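PDB 6NKI: NRPS from Penicillium fellutanum, which binds NADPH dihydro-nicotinamide-adenine-dinucleotide phosphate in a Rossmann-type domain of the male sterility protein family. Local coordinates for residues Pro57-Gly62 and Val86-Leu91; Leu24-Ala29 and Val50-Arg55; Pro94-Ala99 and Thr147-Gln152. All blocks are in the same frame, centred on the assembly; numbering follows the deposited sequence.

Interaction 1 of 3, residues Pro57-Gly62 and Val86-Leu91; sequences PCPRKG and VWPGDL. With NDP (NADPH dihydro-nicotinamide-adenine-dinucleotide phosphate), chain B.
Two prolines make the apolar part of this contact. Pro59 CG lies 3.8 Å from Pro88 CG, and the two rings meet at a slant. Val86 CG1 is set anti to the backbone N (chi1 178°), and this turns it to the start of the helix. Val86 CG1 lies 3.7 Å from Pro59 O and also touches Gly62 CA. Gly62 has no side chain, and Val86 fills the side of the first turn there.

The remaining touch is between backbone and ring. Pro57 O sits beside Pro88 CB and CG, without a hydrogen bond. Cys58 is the N-cap residue, and its own O accepts a bond from Gly62 N at 3.1 Å, within the first helical turn.

Polar chemistry lies further along 86-91, at the ligand. NDP N6A donates to Asp90 OD1 at 3.0 Å; the bond is bent, 137° at the hydrogen. The same OD1 also takes the N-H of Ser92, which should help fix the carboxylate. Leu91 CG packs 3.4 Å from NDP C2A at the adenine.

No hydrogen bond joins 57-62 to 86-91. The helix start therefore rests on the edge strand of the sheet through apolar and van der Waals contact, within a beta-alpha-beta unit. The polar groups beyond the strand end serve the adenine pocket.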
loop_
_atom_site.group_PDB
_atom_site.type_symbol
_atom_site.label_atom_id
_atom_site.label_comp_id
_atom_site.label_asym_id
_atom_site.label_seq_id
_atom_site.Cartn_x
_atom_site.Cartn_y
_atom_site.Cartn_z
ATOM N N PRO A 57 24.855 0.868 27.025
ATOM C CA PRO A 57 26.086 0.073 27.149
ATOM C C PRO A 57 25.865 -1.320 27.722
ATOM O O PRO A 57 26.475 -2.289 27.263
ATOM C CB PRO A 57 26.942 0.923 28.093
ATOM C CG PRO A 57 25.938 1.625 28.951
ATOM C CD PRO A 57 24.757 1.904 28.067
ATOM N N CYS A 58 25.023 -1.421 28.741
ATOM C CA CYS A 58 24.614 -2.725 29.256
ATOM C C CYS A 58 23.833 -3.491 28.185
ATOM O O CYS A 58 22.965 -2.908 27.523
ATOM C CB CYS A 58 23.771 -2.528 30.516
ATOM S SG CYS A 58 23.139 -4.029 31.283
ATOM N N PRO A 59 24.123 -4.780 27.965
ATOM C CA PRO A 59 23.456 -5.490 26.855
ATOM C C PRO A 59 21.974 -5.739 27.089
ATOM O O PRO A 59 21.191 -5.687 26.130
ATOM C CB PRO A 59 24.245 -6.808 26.756
ATOM C CG PRO A 59 25.555 -6.521 27.413
ATOM C CD PRO A 59 25.241 -5.558 28.520
ATOM N N ARG A 60 21.560 -6.019 28.333
ATOM C CA ARG A 60 20.135 -6.207 28.602
ATOM C C ARG A 60 19.387 -4.880 28.553
ATOM O O ARG A 60 18.230 -4.830 28.118
ATOM C CB ARG A 60 19.916 -6.877 29.961
ATOM C CG ARG A 60 18.432 -7.132 30.297
ATOM C CD ARG A 60 17.822 -8.341 29.579
ATOM N NE ARG A 60 16.388 -8.464 29.862
ATOM C CZ ARG A 60 15.595 -9.425 29.389
ATOM N NH1 ARG A 60 16.092 -10.398 28.640
ATOM N NH2 ARG A 60 14.304 -9.432 29.698
ATOM N N LYS A 61 20.019 -3.795 29.016
ATOM C CA LYS A 61 19.426 -2.470 28.840
ATOM C C LYS A 61 19.125 -2.209 27.372
ATOM O O LYS A 61 18.060 -1.680 27.026
ATOM C CB LYS A 61 20.344 -1.370 29.392
ATOM C CG LYS A 61 20.414 -1.290 30.921
ATOM C CD LYS A 61 21.284 -0.128 31.393
ATOM C CE LYS A 61 21.377 -0.090 32.910
ATOM N NZ LYS A 61 22.292 0.991 33.380
ATOM N N GLY A 62 20.045 -2.600 26.491
ATOM C CA GLY A 62 19.780 -2.494 25.069
ATOM C C GLY A 62 18.560 -3.291 24.643
ATOM O O GLY A 62 17.710 -2.793 23.903
ATOM N N VAL A 86 21.947 -8.648 21.021
ATOM C CA VAL A 86 22.173 -7.222 21.157
ATOM C C VAL A 86 23.673 -6.981 21.281
ATOM O O VAL A 86 24.357 -7.643 22.074
ATOM C CB VAL A 86 21.403 -6.670 22.365
ATOM C CG1 VAL A 86 21.681 -5.210 22.544
ATOM C CG2 VAL A 86 19.922 -6.903 22.173
ATOM N N TRP A 87 24.190 -6.053 20.485
ATOM C CA TRP A 87 25.589 -5.648 20.579
ATOM C C TRP A 87 25.683 -4.226 21.090
ATOM O O TRP A 87 25.334 -3.277 20.346
ATOM C CB TRP A 87 26.301 -5.752 19.234
ATOM C CG TRP A 87 26.555 -7.126 18.721
ATOM C CD1 TRP A 87 26.371 -8.311 19.372
ATOM C CD2 TRP A 87 27.035 -7.447 17.426
ATOM N NE1 TRP A 87 26.715 -9.358 18.550
ATOM C CE2 TRP A 87 27.122 -8.846 17.346
ATOM C CE3 TRP A 87 27.406 -6.681 16.324
ATOM C CZ2 TRP A 87 27.559 -9.487 16.209
ATOM C CZ3 TRP A 87 27.840 -7.324 15.195
ATOM C CH2 TRP A 87 27.916 -8.710 15.144
ATOM N N PRO A 88 26.164 -4.006 22.298
ATOM C CA PRO A 88 26.405 -2.642 22.777
ATOM C C PRO A 88 27.348 -1.888 21.845
ATOM O O PRO A 88 28.343 -2.433 21.365
ATOM C CB PRO A 88 27.023 -2.854 24.159
ATOM C CG PRO A 88 26.572 -4.234 24.569
ATOM C CD PRO A 88 26.526 -5.024 23.303
ATOM N N GLY A 89 27.024 -0.628 21.600
ATOM C CA GLY A 89 27.807 0.148 20.667
ATOM C C GLY A 89 27.350 1.587 20.616
ATOM O O GLY A 89 26.528 2.030 21.420
ATOM N N ASP A 90 27.912 2.311 19.651
ATOM C CA ASP A 90 27.691 3.741 19.497
ATOM C C ASP A 90 28.306 4.184 18.183
ATOM O O ASP A 90 29.514 4.048 17.956
ATOM C CB ASP A 90 28.259 4.531 20.693
ATOM C CG ASP A 90 27.915 6.033 20.649
ATOM O OD1 ASP A 90 27.492 6.552 19.589
ATOM O OD2 ASP A 90 28.016 6.689 21.710
ATOM N N LEU A 91 27.452 4.723 17.320
ATOM C CA LEU A 91 27.863 5.137 15.989
ATOM C C LEU A 91 29.049 6.095 16.056
ATOM O O LEU A 91 29.922 6.082 15.178
ATOM C CB LEU A 91 26.658 5.784 15.298
ATOM C CG LEU A 91 25.330 5.012 15.109
ATOM C CD1 LEU A 91 24.213 5.930 14.637
ATOM C CD2 LEU A 91 25.447 3.852 14.156
HETATM P PA NDP B . 15.414 8.740 16.753
HETATM O O1A NDP B . 15.951 10.061 16.284
HETATM O O2A NDP B . 15.532 8.372 18.209
HETATM O O5B NDP B . 15.919 7.443 15.803
HETATM C C5B NDP B . 17.278 7.574 15.571
HETATM C C4B NDP B . 17.966 6.233 15.837
HETATM O O4B NDP B . 19.401 6.468 15.864
HETATM C C3B NDP B . 17.509 5.647 17.164
HETATM O O3B NDP B . 17.456 4.266 17.043
HETATM C C2B NDP B . 18.668 5.992 18.168
HETATM O O2B NDP B . 18.857 5.077 19.157
HETATM C C1B NDP B . 19.897 5.995 17.133
HETATM N N9A NDP B . 21.030 6.880 17.586
HETATM C C8A NDP B . 21.050 8.283 17.762
HETATM N N7A NDP B . 22.252 8.753 18.185
HETATM C C5A NDP B . 23.050 7.592 18.291
HETATM C C6A NDP B . 24.392 7.391 18.679
HETATM N N6A NDP B . 25.192 8.450 19.054
HETATM N N1A NDP B . 24.946 6.141 18.704
HETATM C C2A NDP B . 24.106 5.126 18.330
HETATM N N3A NDP B . 22.833 5.150 17.935
HETATM C C4A NDP B . 22.305 6.424 17.923
HETATM O O3 NDP B . 13.764 8.804 16.436
HETATM P PN NDP B . 13.465 9.541 15.029
HETATM O O1N NDP B . 12.041 9.361 14.673
HETATM O O2N NDP B . 14.110 10.911 14.974
HETATM O O5D NDP B . 14.309 8.704 13.612
HETATM C C5D NDP B . 13.966 7.322 13.464
HETATM C C4D NDP B . 13.824 6.890 11.924
HETATM O O4D NDP B . 12.723 7.566 11.300
HETATM C C3D NDP B . 15.087 7.247 11.086
HETATM O O3D NDP B . 15.625 6.059 10.537
HETATM C C2D NDP B . 14.626 8.202 9.949
HETATM O O2D NDP B . 15.029 7.779 8.659
HETATM C C1D NDP B . 13.125 8.090 9.995
HETATM N N1N NDP B . 12.365 9.425 9.888
HETATM C C2N NDP B . 11.148 9.426 10.498
HETATM C C3N NDP B . 10.358 10.509 10.544
HETATM C C7N NDP B . 9.098 10.199 11.178
HETATM O O7N NDP B . 8.941 9.502 12.175
HETATM N N7N NDP B . 8.014 10.637 10.488
HETATM C C4N NDP B . 10.755 11.867 9.946
HETATM C C5N NDP B . 12.030 11.758 9.158
HETATM C C6N NDP B . 12.772 10.611 9.140
HETATM P P2B NDP B . 18.170 5.591 20.823
HETATM O O1X NDP B . 18.403 4.320 21.580
HETATM O O2X NDP B . 19.034 6.799 21.201
HETATM O O3X NDP B . 16.773 5.871 20.365
#

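Interaction 2 of 3, residues Leu24-Ala29 and Val50-Arg55; sequences LFLTGA and VYVLAR. With NDP (NADPH dihydro-nicotinamide-adenine-dinucleotide phosphate), chain B.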
loop_
_atom_site.group_PDB
_atom_site.type_symbol
_atom_site.label_atom_id
_atom_site.label_comp_id
_atom_site.label_asym_id
_atom_site.label_seq_id
_atom_site.Cartn_x
_atom_site.Cartn_y
_atom_site.Cartn_z
ATOM N N LEU A 24 21.910 -11.312 9.864
ATOM C CA LEU A 24 22.202 -9.916 9.453
ATOM C C LEU A 24 22.265 -9.001 10.673
ATOM O O LEU A 24 21.779 -9.377 11.747
ATOM C CB LEU A 24 21.262 -9.413 8.353
ATOM C CG LEU A 24 19.780 -9.346 8.697
ATOM C CD1 LEU A 24 19.482 -8.097 9.499
ATOM C CD2 LEU A 24 18.954 -9.371 7.426
ATOM N N PHE A 25 22.880 -7.847 10.464
ATOM C CA PHE A 25 23.212 -6.868 11.493
ATOM C C PHE A 25 22.482 -5.563 11.233
ATOM O O PHE A 25 22.440 -5.065 10.101
ATOM C CB PHE A 25 24.758 -6.619 11.590
ATOM C CG PHE A 25 25.133 -5.403 12.400
ATOM C CD1 PHE A 25 25.003 -5.395 13.791
ATOM C CD2 PHE A 25 25.618 -4.264 11.769
ATOM C CE1 PHE A 25 25.334 -4.264 14.531
ATOM C CE2 PHE A 25 25.967 -3.133 12.500
ATOM C CZ PHE A 25 25.825 -3.134 13.879
ATOM N N LEU A 26 21.935 -4.999 12.301
ATOM C CA LEU A 26 21.018 -3.879 12.201
ATOM C C LEU A 26 21.362 -2.832 13.242
ATOM O O LEU A 26 21.499 -3.155 14.422
ATOM C CB LEU A 26 19.569 -4.349 12.420
ATOM C CG LEU A 26 18.435 -3.330 12.368
ATOM C CD1 LEU A 26 18.304 -2.797 10.949
ATOM C CD2 LEU A 26 17.121 -3.976 12.855
ATOM N N THR A 27 21.448 -1.582 12.813
ATOM C CA THR A 27 21.448 -0.445 13.719
ATOM C C THR A 27 20.134 0.322 13.588
ATOM O O THR A 27 19.464 0.264 12.551
ATOM C CB THR A 27 22.646 0.475 13.443
ATOM O OG1 THR A 27 22.587 1.607 14.322
ATOM C CG2 THR A 27 22.671 0.925 11.990
ATOM N N GLY A 28 19.740 1.014 14.654
ATOM C CA GLY A 28 18.562 1.857 14.579
ATOM C C GLY A 28 17.268 1.193 14.972
ATOM O O GLY A 28 16.201 1.749 14.712
ATOM N N ALA A 29 17.340 0.021 15.609
ATOM C CA ALA A 29 16.145 -0.755 15.919
ATOM C C ALA A 29 15.247 -0.083 16.947
ATOM O O ALA A 29 14.058 -0.413 17.030
ATOM C CB ALA A 29 16.543 -2.138 16.427
ATOM N N VAL A 50 19.254 -11.937 14.290
ATOM C CA VAL A 50 19.516 -10.537 13.975
ATOM C C VAL A 50 20.363 -9.933 15.085
ATOM O O VAL A 50 20.070 -10.123 16.272
ATOM C CB VAL A 50 18.222 -9.717 13.768
ATOM C CG1 VAL A 50 18.547 -8.249 13.451
ATOM C CG2 VAL A 50 17.368 -10.324 12.668
ATOM N N TYR A 51 21.419 -9.218 14.695
ATOM C CA TYR A 51 22.241 -8.465 15.633
ATOM C C TYR A 51 21.825 -7.006 15.555
ATOM O O TYR A 51 21.792 -6.432 14.462
ATOM C CB TYR A 51 23.743 -8.564 15.319
ATOM C CG TYR A 51 24.308 -9.946 15.120
ATOM C CD1 TYR A 51 24.355 -10.857 16.163
ATOM C CD2 TYR A 51 24.884 -10.311 13.899
ATOM C CE1 TYR A 51 24.921 -12.137 15.983
ATOM C CE2 TYR A 51 25.441 -11.588 13.712
ATOM C CZ TYR A 51 25.459 -12.490 14.763
ATOM O OH TYR A 51 25.993 -13.742 14.597
ATOM N N VAL A 52 21.538 -6.398 16.702
ATOM C CA VAL A 52 21.079 -5.011 16.733
ATOM C C VAL A 52 22.009 -4.156 17.607
ATOM O O VAL A 52 22.260 -4.470 18.781
ATOM C CB VAL A 52 19.612 -4.905 17.180
ATOM C CG1 VAL A 52 18.736 -5.599 16.173
ATOM C CG2 VAL A 52 19.399 -5.538 18.531
ATOM N N LEU A 53 22.529 -3.088 17.003
ATOM C CA LEU A 53 23.214 -2.038 17.724
ATOM C C LEU A 53 22.297 -1.477 18.792
ATOM O O LEU A 53 21.133 -1.163 18.530
ATOM C CB LEU A 53 23.638 -0.930 16.755
ATOM C CG LEU A 53 24.725 0.008 17.324
ATOM C CD1 LEU A 53 26.008 -0.786 17.654
ATOM C CD2 LEU A 53 25.089 1.194 16.422
ATOM N N ALA A 54 22.810 -1.356 20.006
ATOM C CA ALA A 54 22.075 -0.741 21.100
ATOM C C ALA A 54 22.919 0.379 21.684
ATOM O O ALA A 54 24.033 0.138 22.165
ATOM C CB ALA A 54 21.719 -1.755 22.181
ATOM N N ARG A 55 22.385 1.600 21.623
ATOM C CA ARG A 55 23.066 2.760 22.186
ATOM C C ARG A 55 23.470 2.509 23.630
ATOM O O ARG A 55 24.583 2.859 24.041
ATOM C CB ARG A 55 22.151 3.985 22.073
ATOM C CG ARG A 55 22.762 5.310 22.500
ATOM C CD ARG A 55 21.810 6.472 22.210
ATOM N NE ARG A 55 22.322 7.750 22.703
ATOM C CZ ARG A 55 21.700 8.916 22.551
ATOM N NH1 ARG A 55 22.237 10.029 23.040
ATOM N NH2 ARG A 55 20.543 8.972 21.904
HETATM P PA NDP B . 15.414 8.740 16.753
HETATM O O1A NDP B . 15.951 10.061 16.284
HETATM O O2A NDP B . 15.532 8.372 18.209
HETATM O O5B NDP B . 15.919 7.443 15.803
HETATM C C5B NDP B . 17.278 7.574 15.571
HETATM C C4B NDP B . 17.966 6.233 15.837
HETATM O O4B NDP B . 19.401 6.468 15.864
HETATM C C3B NDP B . 17.509 5.647 17.164
HETATM O O3B NDP B . 17.456 4.266 17.043
HETATM C C2B NDP B . 18.668 5.992 18.168
HETATM O O2B NDP B . 18.857 5.077 19.157
HETATM C C1B NDP B . 19.897 5.995 17.133
HETATM N N9A NDP B . 21.030 6.880 17.586
HETATM C C8A NDP B . 21.050 8.283 17.762
HETATM N N7A NDP B . 22.252 8.753 18.185
HETATM C C5A NDP B . 23.050 7.592 18.291
HETATM C C6A NDP B . 24.392 7.391 18.679
HETATM N N6A NDP B . 25.192 8.450 19.054
HETATM N N1A NDP B . 24.946 6.141 18.704
HETATM C C2A NDP B . 24.106 5.126 18.330
HETATM N N3A NDP B . 22.833 5.150 17.935
HETATM C C4A NDP B . 22.305 6.424 17.923
HETATM O O3 NDP B . 13.764 8.804 16.436
HETATM P PN NDP B . 13.465 9.541 15.029
HETATM O O1N NDP B . 12.041 9.361 14.673
HETATM O O2N NDP B . 14.110 10.911 14.974
HETATM O O5D NDP B . 14.309 8.704 13.612
HETATM C C5D NDP B . 13.966 7.322 13.464
HETATM C C4D NDP B . 13.824 6.890 11.924
HETATM O O4D NDP B . 12.723 7.566 11.300
HETATM C C3D NDP B . 15.087 7.247 11.086
HETATM O O3D NDP B . 15.625 6.059 10.537
HETATM C C2D NDP B . 14.626 8.202 9.949
HETATM O O2D NDP B . 15.029 7.779 8.659
HETATM C C1D NDP B . 13.125 8.090 9.995
HETATM N N1N NDP B . 12.365 9.425 9.888
HETATM C C2N NDP B . 11.148 9.426 10.498
HETATM C C3N NDP B . 10.358 10.509 10.544
HETATM C C7N NDP B . 9.098 10.199 11.178
HETATM O O7N NDP B . 8.941 9.502 12.175
HETATM N N7N NDP B . 8.014 10.637 10.488
HETATM C C4N NDP B . 10.755 11.867 9.946
HETATM C C5N NDP B . 12.030 11.758 9.158
HETATM C C6N NDP B . 12.772 10.611 9.140
HETATM P P2B NDP B . 18.170 5.591 20.823
HETATM O O1X NDP B . 18.403 4.320 21.580
HETATM O O2X NDP B . 19.034 6.799 21.201
HETATM O O3X NDP B . 16.773 5.871 20.365
#
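Leu24 O is gripped by two groups of the neighbouring strand. Tyr51 N donates to it at 3.0 Å and nearly straight (168°), while Val50 CA makes a C-H...O contact at 3.4 Å. The same pattern recurs along the pair. Leu26 N bonds to Tyr51 O, and Leu53 N bonds to Leu26 O at 2.8 Å. The strands run parallel; the directions of the two short segments differ by 23°.

Side chains pack on both faces. On one, Leu24 CD1 lies alongside Val50 CG1 (4.1 Å), and Leu26 CD2 meets Val52 CG1. Ala29 CB reaches the same Val52 methyl. On the other, Phe25 and Tyr51 cross at about a right angle. Phe25 CG is anti to its backbone N (chi1 167°), which turns the ring edge to Tyr51 CB, 3.7 Å from Phe25 CD1. Further on, Thr27 CB and Leu53 CB lie side by side, 3.7 Å apart.

Both strand ends lead to the ligand. Gly28 CA comes near NDP O3B. Arg55, extended but poorly ordered, donates from NH2 to NDP O2X of the 2'-phosphate on the adenosine ribose at 2.7 Å. Such an arginine after the second strand is consistent with recognition of this phosphate.

The two strands and helix 32-43 form a beta-alpha-beta unit of the Rossmann-type sheet. Leu38 of that helix touches Leu26, Val50 and Val52. Trp87 of strand 84-88 stacks on Tyr51 and meets Phe25 across the other face. On the far side, the Phe25 backbone bonds to Ala122 and Ile124.

Interaction 3 of 3, residues Pro94-Ala99 and Thr147-Gln152; sequences PHLGLA and TFDILQ
Asp149 has CG anti to its carbonyl carbon (chi1 -67°), which carries the carboxylate from the helix to the backbone of His95. His95, Leu96 and Gly97 have positive phi in succession. His95 N approaches Asp149.

The one hydrogen bond across is weak. His95 N donates to Asp149 OD2 at 3.2 Å, bent to 140°. Leu96 N is next to the same Asp149 OD2, at 3.8 Å, but is not bonded to it. The other carboxylate oxygen, Asp149 OD1, lies near the plane of the His95 ring, at its edge, 4.5 Å from His95 CD2. His95 NE2 is farther from OD1, and the two are not in contact.

Within the loop, Gly97 N bonds to Pro94 O and Leu98 N to His95 O, and these two bonds brace the turn. The apolar part is slight: Leu96 CD1 and Ile150 CG1 stand 4.5 Å apart. The contact is thus a loose one, with a buried carboxylate at its centre.

This is plain packing of the loop after edge strand 84-88 against helix 136-156, which lies over the parallel sheet. The loop 94-99 leads on to helix 100-103 and the following Trp103, whose ring meets that of His95. On helix 136-156, Ile150 rests on strands 122-125 and 162-166, and Leu151 reaches helix 202-220.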
loop_
_atom_site.group_PDB
_atom_site.type_symbol
_atom_site.label_atom_id
_atom_site.label_comp_id
_atom_site.label_asym_id
_atom_site.label_seq_id
_atom_site.Cartn_x
_atom_site.Cartn_y
_atom_site.Cartn_z
ATOM N N PRO A 94 34.823 4.751 17.222
ATOM C CA PRO A 94 35.384 3.899 16.174
ATOM C C PRO A 94 34.854 2.485 16.295
ATOM O O PRO A 94 34.623 1.977 17.395
ATOM C CB PRO A 94 36.895 3.946 16.443
ATOM C CG PRO A 94 37.104 5.190 17.227
ATOM C CD PRO A 94 35.876 5.330 18.076
ATOM N N HIS A 95 34.616 1.885 15.129
ATOM C CA HIS A 95 34.149 0.480 15.086
ATOM C C HIS A 95 32.699 0.406 15.566
ATOM O O HIS A 95 32.309 -0.672 16.030
ATOM C CB HIS A 95 35.098 -0.350 15.953
ATOM C CG HIS A 95 36.286 -0.842 15.201
ATOM N ND1 HIS A 95 36.934 -2.009 15.532
ATOM C CD2 HIS A 95 36.892 -0.372 14.092
ATOM C CE1 HIS A 95 37.916 -2.218 14.683
ATOM N NE2 HIS A 95 37.911 -1.230 13.791
ATOM N N LEU A 96 32.018 1.562 15.589
ATOM C CA LEU A 96 30.600 1.795 16.002
ATOM C C LEU A 96 30.426 1.641 17.517
ATOM O O LEU A 96 29.269 1.598 17.965
ATOM C CB LEU A 96 29.634 0.882 15.236
ATOM C CG LEU A 96 29.811 0.846 13.720
ATOM C CD1 LEU A 96 29.170 -0.397 13.138
ATOM C CD2 LEU A 96 29.229 2.087 13.072
ATOM N N GLY A 97 31.522 1.660 18.281
ATOM C CA GLY A 97 31.476 1.446 19.736
ATOM C C GLY A 97 31.484 -0.034 20.064
ATOM O O GLY A 97 31.272 -0.375 21.229
ATOM N N LEU A 98 31.723 -0.882 19.064
ATOM C CA LEU A 98 31.702 -2.353 19.264
ATOM C C LEU A 98 33.027 -2.893 19.799
ATOM O O LEU A 98 34.057 -2.219 19.671
ATOM C CB LEU A 98 31.338 -3.052 17.952
ATOM C CG LEU A 98 29.861 -3.004 17.573
ATOM C CD1 LEU A 98 29.667 -3.454 16.138
ATOM C CD2 LEU A 98 29.042 -3.863 18.517
ATOM N N ALA A 99 32.953 -4.081 20.394
ATOM C CA ALA A 99 34.126 -4.821 20.899
ATOM C C ALA A 99 34.804 -5.514 19.713
ATOM O O ALA A 99 34.153 -5.677 18.666
ATOM C CB ALA A 99 33.686 -5.820 21.935
ATOM N N THR A 147 29.564 4.568 8.567
ATOM C CA THR A 147 29.465 4.076 7.196
ATOM C C THR A 147 30.833 3.642 6.686
ATOM O O THR A 147 30.972 2.586 6.056
ATOM C CB THR A 147 28.842 5.154 6.286
ATOM O OG1 THR A 147 27.560 5.571 6.798
ATOM C CG2 THR A 147 28.647 4.630 4.855
ATOM N N PHE A 148 31.861 4.448 6.970
ATOM C CA PHE A 148 33.232 4.104 6.609
ATOM C C PHE A 148 33.660 2.805 7.276
ATOM O O PHE A 148 34.227 1.915 6.631
ATOM C CB PHE A 148 34.162 5.252 7.005
ATOM C CG PHE A 148 35.612 5.032 6.637
ATOM C CD1 PHE A 148 36.053 5.232 5.334
ATOM C CD2 PHE A 148 36.531 4.633 7.599
ATOM C CE1 PHE A 148 37.370 5.033 5.000
ATOM C CE2 PHE A 148 37.852 4.436 7.268
ATOM C CZ PHE A 148 38.272 4.632 5.968
ATOM N N ASP A 149 33.404 2.685 8.580
ATOM C CA ASP A 149 33.705 1.442 9.278
ATOM C C ASP A 149 33.029 0.254 8.596
ATOM O O ASP A 149 33.612 -0.835 8.513
ATOM C CB ASP A 149 33.264 1.553 10.742
ATOM C CG ASP A 149 34.087 2.563 11.540
ATOM O OD1 ASP A 149 35.294 2.719 11.251
ATOM O OD2 ASP A 149 33.512 3.209 12.450
ATOM N N ILE A 150 31.806 0.469 8.068
ATOM C CA ILE A 150 30.964 -0.603 7.521
ATOM C C ILE A 150 31.524 -1.154 6.207
ATOM O O ILE A 150 31.512 -2.373 5.986
ATOM C CB ILE A 150 29.496 -0.117 7.375
ATOM C CG1 ILE A 150 28.705 -0.307 8.668
ATOM C CG2 ILE A 150 28.750 -0.788 6.224
ATOM C CD1 ILE A 150 27.442 0.423 8.658
ATOM N N LEU A 151 31.993 -0.286 5.307
ATOM C CA LEU A 151 32.623 -0.806 4.092
ATOM C C LEU A 151 33.920 -1.546 4.408
ATOM O O LEU A 151 34.240 -2.549 3.758
ATOM C CB LEU A 151 32.893 0.312 3.090
ATOM C CG LEU A 151 31.671 1.031 2.543
ATOM C CD1 LEU A 151 32.177 1.963 1.461
ATOM C CD2 LEU A 151 30.613 0.037 2.035
ATOM N N GLN A 152 34.690 -1.060 5.385
ATOM C CA GLN A 152 35.805 -1.852 5.889
ATOM C C GLN A 152 35.349 -3.252 6.241
ATOM O O GLN A 152 36.056 -4.233 5.989
ATOM C CB GLN A 152 36.415 -1.210 7.132
ATOM C CG GLN A 152 37.253 0.033 6.924
ATOM C CD GLN A 152 37.725 0.595 8.246
ATOM O OE1 GLN A 152 37.302 0.145 9.315
ATOM N NE2 GLN A 152 38.624 1.566 8.184
#

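In the fold
Interaction 2 is the core contact. It pairs two inner strands of the parallel sheet, with regular backbone bonds and apolar packing on both faces. Interaction 1 is at the surface and has no hydrogen bond across it. The two share one sheet: strand 84-88 lies beside 47-54, and Trp87 N probably bonds to Val52 O. Both also reach NDP, interaction 2 at the adenosine ribose through Gly28 and at its 2'-phosphate through Arg55, which is poorly ordered, interaction 1 at the adenine. Interaction 3 is mostly buried but small, and ties a loop to helix 136-156 by one weak bond. It touches the others through packing, Leu98 on Trp87 and Leu96 by Phe25.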